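Local coordinates for Lmo2445 protein (Listeria monocytogenes EGD-e, PDB 5HZL) that is of unknown function but binds calcium and is a secreted internalin-like leucine-rich-repeat protein, at residues D12-V26 and L64-F77. Numbering follows the deposited sequence.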
# COMPACT_ATOMS: atom_id res chain seq x y z
N ASP A 12 -0.10 -29.14 3.71
CA ASP A 12 1.04 -29.02 4.67
C ASP A 12 2.38 -28.93 3.88
O ASP A 12 2.50 -28.04 3.03
CB ASP A 12 0.96 -30.16 5.72
CG ASP A 12 1.90 -29.96 6.91
OD1 ASP A 12 2.50 -28.87 7.06
OD2 ASP A 12 2.03 -30.90 7.71
N THR A 13 3.37 -29.82 4.13
CA THR A 13 4.67 -29.75 3.41
C THR A 13 4.87 -30.94 2.44
O THR A 13 4.00 -31.79 2.31
CB THR A 13 5.88 -29.69 4.39
OG1 THR A 13 6.11 -30.95 5.01
CG2 THR A 13 5.69 -28.62 5.46
N VAL A 14 6.02 -30.94 1.76
CA VAL A 14 6.43 -31.98 0.82
C VAL A 14 7.59 -32.68 1.52
O VAL A 14 8.58 -32.02 1.82
CB VAL A 14 6.84 -31.40 -0.56
CG1 VAL A 14 7.63 -32.41 -1.40
CG2 VAL A 14 5.61 -30.92 -1.32
N PRO A 15 7.49 -34.00 1.77
CA PRO A 15 8.58 -34.65 2.51
C PRO A 15 9.94 -34.65 1.82
O PRO A 15 10.02 -34.89 0.63
CB PRO A 15 8.07 -36.09 2.70
CG PRO A 15 6.63 -36.09 2.30
CD PRO A 15 6.49 -34.98 1.30
N LEU A 16 10.98 -34.35 2.60
CA LEU A 16 12.38 -34.31 2.14
C LEU A 16 13.18 -35.51 2.71
O LEU A 16 12.86 -36.00 3.80
CB LEU A 16 13.03 -33.00 2.57
CG LEU A 16 12.42 -31.68 2.06
CD1 LEU A 16 13.17 -30.49 2.65
CD2 LEU A 16 12.42 -31.60 0.54
N PRO A 17 14.25 -35.96 2.05
CA PRO A 17 14.76 -35.38 0.80
C PRO A 17 13.87 -35.58 -0.42
O PRO A 17 13.08 -36.53 -0.49
CB PRO A 17 16.11 -36.10 0.59
CG PRO A 17 16.44 -36.70 1.91
CD PRO A 17 15.13 -37.02 2.55
N ALA A 18 13.99 -34.65 -1.36
CA ALA A 18 13.22 -34.70 -2.60
C ALA A 18 13.82 -33.77 -3.63
O ALA A 18 14.57 -32.86 -3.27
CB ALA A 18 11.77 -34.30 -2.33
N PRO A 19 13.51 -33.99 -4.93
CA PRO A 19 14.04 -33.07 -5.95
C PRO A 19 13.43 -31.67 -5.79
O PRO A 19 12.29 -31.53 -5.31
CB PRO A 19 13.59 -33.69 -7.29
CG PRO A 19 13.13 -35.06 -6.98
CD PRO A 19 12.72 -35.08 -5.53
N ILE A 20 14.18 -30.66 -6.20
CA ILE A 20 13.71 -29.28 -6.09
C ILE A 20 12.39 -29.09 -6.83
O ILE A 20 11.47 -28.47 -6.28
CB ILE A 20 14.77 -28.28 -6.56
CG1 ILE A 20 16.04 -28.45 -5.73
CG2 ILE A 20 14.25 -26.86 -6.42
CD1 ILE A 20 17.24 -27.67 -6.23
N ILE A 21 12.27 -29.64 -8.04
CA ILE A 21 11.05 -29.51 -8.86
C ILE A 21 9.81 -30.18 -8.21
O ILE A 21 8.67 -29.81 -8.52
CB ILE A 21 11.25 -30.03 -10.33
CG1 ILE A 21 10.19 -29.48 -11.30
CG2 ILE A 21 11.32 -31.54 -10.39
CD1 ILE A 21 10.10 -27.97 -11.34
N GLU A 22 10.04 -31.16 -7.34
CA GLU A 22 8.91 -31.79 -6.65
C GLU A 22 8.51 -30.93 -5.45
O GLU A 22 7.34 -30.80 -5.14
CB GLU A 22 9.19 -33.22 -6.20
CG GLU A 22 9.34 -34.22 -7.36
CD GLU A 22 9.34 -35.67 -6.89
OE1 GLU A 22 9.29 -35.93 -5.65
OE2 GLU A 22 9.37 -36.57 -7.77
N ALA A 23 9.50 -30.34 -4.80
CA ALA A 23 9.24 -29.48 -3.65
C ALA A 23 8.56 -28.16 -4.07
O ALA A 23 7.62 -27.70 -3.43
CB ALA A 23 10.53 -29.18 -2.89
N PHE A 24 9.06 -27.57 -5.15
CA PHE A 24 8.54 -26.30 -5.63
C PHE A 24 8.29 -26.41 -7.13
O PHE A 24 9.16 -26.11 -7.92
CB PHE A 24 9.56 -25.20 -5.32
CG PHE A 24 10.09 -25.24 -3.91
CD1 PHE A 24 9.33 -24.79 -2.84
CD2 PHE A 24 11.38 -25.72 -3.65
CE1 PHE A 24 9.82 -24.82 -1.54
CE2 PHE A 24 11.88 -25.74 -2.35
CZ PHE A 24 11.10 -25.29 -1.29
N PRO A 25 7.08 -26.87 -7.53
CA PRO A 25 6.77 -27.07 -8.95
C PRO A 25 6.37 -25.85 -9.80
O PRO A 25 5.33 -25.85 -10.45
CB PRO A 25 5.67 -28.16 -8.91
CG PRO A 25 5.02 -27.99 -7.61
CD PRO A 25 6.04 -27.44 -6.66
N VAL A 26 7.22 -24.84 -9.81
CA VAL A 26 7.05 -23.63 -10.60
C VAL A 26 8.46 -23.42 -11.14
O VAL A 26 9.39 -23.17 -10.35
CB VAL A 26 6.61 -22.43 -9.75
CG1 VAL A 26 6.62 -21.15 -10.58
CG2 VAL A 26 5.23 -22.66 -9.15
N LEU A 64 6.49 -13.72 -11.39
CA LEU A 64 5.71 -14.53 -10.46
C LEU A 64 4.39 -13.88 -9.98
O LEU A 64 4.32 -12.69 -9.73
CB LEU A 64 6.56 -14.85 -9.22
CG LEU A 64 7.90 -15.56 -9.42
CD1 LEU A 64 8.65 -15.66 -8.10
CD2 LEU A 64 7.70 -16.94 -9.99
N THR A 65 3.37 -14.72 -9.84
CA THR A 65 2.06 -14.34 -9.35
C THR A 65 1.98 -14.82 -7.91
O THR A 65 2.89 -15.50 -7.46
CB THR A 65 0.94 -15.03 -10.15
OG1 THR A 65 1.08 -16.46 -10.03
CG2 THR A 65 1.01 -14.66 -11.60
N GLY A 66 0.91 -14.48 -7.20
CA GLY A 66 0.68 -14.94 -5.82
C GLY A 66 0.63 -16.47 -5.77
O GLY A 66 1.25 -17.07 -4.90
N GLU A 67 -0.11 -17.07 -6.70
CA GLU A 67 -0.21 -18.54 -6.84
C GLU A 67 1.16 -19.19 -6.93
O GLU A 67 1.42 -20.18 -6.26
CB GLU A 67 -0.95 -18.90 -8.14
CG GLU A 67 -2.46 -18.99 -8.09
CD GLU A 67 -2.95 -20.31 -7.49
OE1 GLU A 67 -4.06 -20.75 -7.86
OE2 GLU A 67 -2.22 -20.92 -6.69
N ASP A 68 2.02 -18.65 -7.79
CA ASP A 68 3.37 -19.18 -7.95
C ASP A 68 4.07 -19.18 -6.61
O ASP A 68 4.56 -20.20 -6.18
CB ASP A 68 4.19 -18.34 -8.96
CG ASP A 68 3.68 -18.44 -10.40
OD1 ASP A 68 3.12 -19.49 -10.77
OD2 ASP A 68 3.87 -17.46 -11.18
N LEU A 69 4.07 -18.04 -5.94
CA LEU A 69 4.72 -17.91 -4.63
C LEU A 69 4.18 -18.80 -3.52
O LEU A 69 4.91 -19.14 -2.60
CB LEU A 69 4.68 -16.45 -4.13
CG LEU A 69 5.53 -15.43 -4.86
CD1 LEU A 69 5.21 -14.03 -4.36
CD2 LEU A 69 7.01 -15.73 -4.70
N SER A 70 2.91 -19.16 -3.59
CA SER A 70 2.31 -20.00 -2.54
C SER A 70 3.01 -21.35 -2.40
O SER A 70 2.97 -21.99 -1.35
CB SER A 70 0.80 -20.16 -2.75
OG SER A 70 0.52 -20.77 -3.98
N VAL A 71 3.67 -21.75 -3.48
CA VAL A 71 4.46 -22.98 -3.52
C VAL A 71 5.57 -23.02 -2.44
O VAL A 71 5.94 -24.11 -1.99
CB VAL A 71 5.01 -23.20 -4.95
CG1 VAL A 71 6.29 -23.99 -4.98
CG2 VAL A 71 3.94 -23.83 -5.83
N LEU A 72 6.07 -21.85 -2.03
CA LEU A 72 7.10 -21.74 -0.98
C LEU A 72 6.64 -22.40 0.34
O LEU A 72 7.48 -22.92 1.10
CB LEU A 72 7.50 -20.28 -0.74
CG LEU A 72 8.23 -19.58 -1.89
CD1 LEU A 72 8.40 -18.09 -1.62
CD2 LEU A 72 9.58 -20.22 -2.18
N ASN A 73 5.33 -22.37 0.60
CA ASN A 73 4.76 -23.03 1.78
C ASN A 73 4.89 -24.56 1.79
O ASN A 73 4.52 -25.20 2.79
CB ASN A 73 3.32 -22.59 2.00
CG ASN A 73 3.23 -21.16 2.48
OD1 ASN A 73 4.02 -20.74 3.31
ND2 ASN A 73 2.24 -20.42 1.99
N ASN A 74 5.39 -25.15 0.71
CA ASN A 74 5.63 -26.59 0.66
C ASN A 74 6.80 -26.98 1.54
O ASN A 74 7.02 -28.15 1.74
CB ASN A 74 5.90 -27.10 -0.76
CG ASN A 74 4.67 -27.07 -1.65
OD1 ASN A 74 3.58 -26.70 -1.22
ND2 ASN A 74 4.85 -27.45 -2.91
N GLU A 75 7.55 -26.00 2.03
CA GLU A 75 8.68 -26.29 2.91
C GLU A 75 8.84 -25.17 3.94
O GLU A 75 8.06 -24.22 3.97
CB GLU A 75 9.98 -26.44 2.10
CG GLU A 75 9.97 -27.50 1.00
CD GLU A 75 9.70 -28.91 1.50
OE1 GLU A 75 9.79 -29.20 2.72
OE2 GLU A 75 9.39 -29.74 0.63
N VAL A 76 9.85 -25.31 4.77
CA VAL A 76 10.17 -24.34 5.81
C VAL A 76 11.63 -23.93 5.65
O VAL A 76 12.53 -24.78 5.78
CB VAL A 76 9.96 -24.95 7.22
CG1 VAL A 76 10.40 -23.98 8.30
CG2 VAL A 76 8.50 -25.36 7.41
N PHE A 77 11.88 -22.65 5.37
CA PHE A 77 13.22 -22.10 5.24
C PHE A 77 13.47 -21.53 6.63
O PHE A 77 13.36 -20.33 6.83
CB PHE A 77 13.26 -21.02 4.18
CG PHE A 77 12.86 -21.49 2.81
CD1 PHE A 77 11.52 -21.59 2.45
CD2 PHE A 77 13.84 -21.80 1.85
CE1 PHE A 77 11.16 -22.01 1.17
CE2 PHE A 77 13.48 -22.22 0.57
CZ PHE A 77 12.14 -22.32 0.23
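Phe24, the first residue beyond the short helix 20-23, packs against Val71, Glu75 and Phe77 at the tight centre of this contact. Val71 CG1 lies in the plane of the Phe24 ring at its edge and reaches back to Phe24 CB at 3.5 Å; with chi1 at 153° this branch is anti to the backbone N, while Val71 CG2 turns to Val26 CG2, 3.7 Å away. The other branch of Val26, CG1, meets Asp68 OD1 at 3.9 Å, beside the Thr65-Asp68 capping box of helix 66-70. At the far end of the ring, Phe24 CZ lies 3.4 Å from Glu75 CG and 3.5 Å from Phe77 CZ. The two phenyl planes are near parallel, 24° apart, but slid so far that they barely overlap. Ala23 CB sits over one face of the Phe24 ring, toward its rim.

Asn74 makes two bonds, one from its side-chain amide and one through its backbone carbonyl. Its ND2 donates to Ala23 O (2.8 Å), nearly within its own amide plane, and its backbone O accepts from Val14 N (3.0 Å) in the carbonyl plane. The Glu75 chain, bent at chi2 (-60°), brings its carboxylate against Val14 and Leu16, whose CD1 meets OE1 and whose CD2 meets OE2; Glu75 OE2 also comes within 2.7 Å of Val14 O.

The solvent side is looser. Thr13, exposed, offers mainly CB to Asn74 O, Asp12 is poorly ordered, and exposed Pro25 touches Val71 CG1 and Asn74 ND2 only through CD.

This is consistent with an internalin-type N-terminal cap packing on the start of the repeat region, where residues 64-77 run between the parallel strands 56-58 and 82-84. Helix 48-51 adds Leu51 against Glu75 and Phe77, Ile46 of strand 45-46 touches Phe24, and Leu64 packs on the calcium-binding helix 27-36, while Asn73 bonds onward to Asp95.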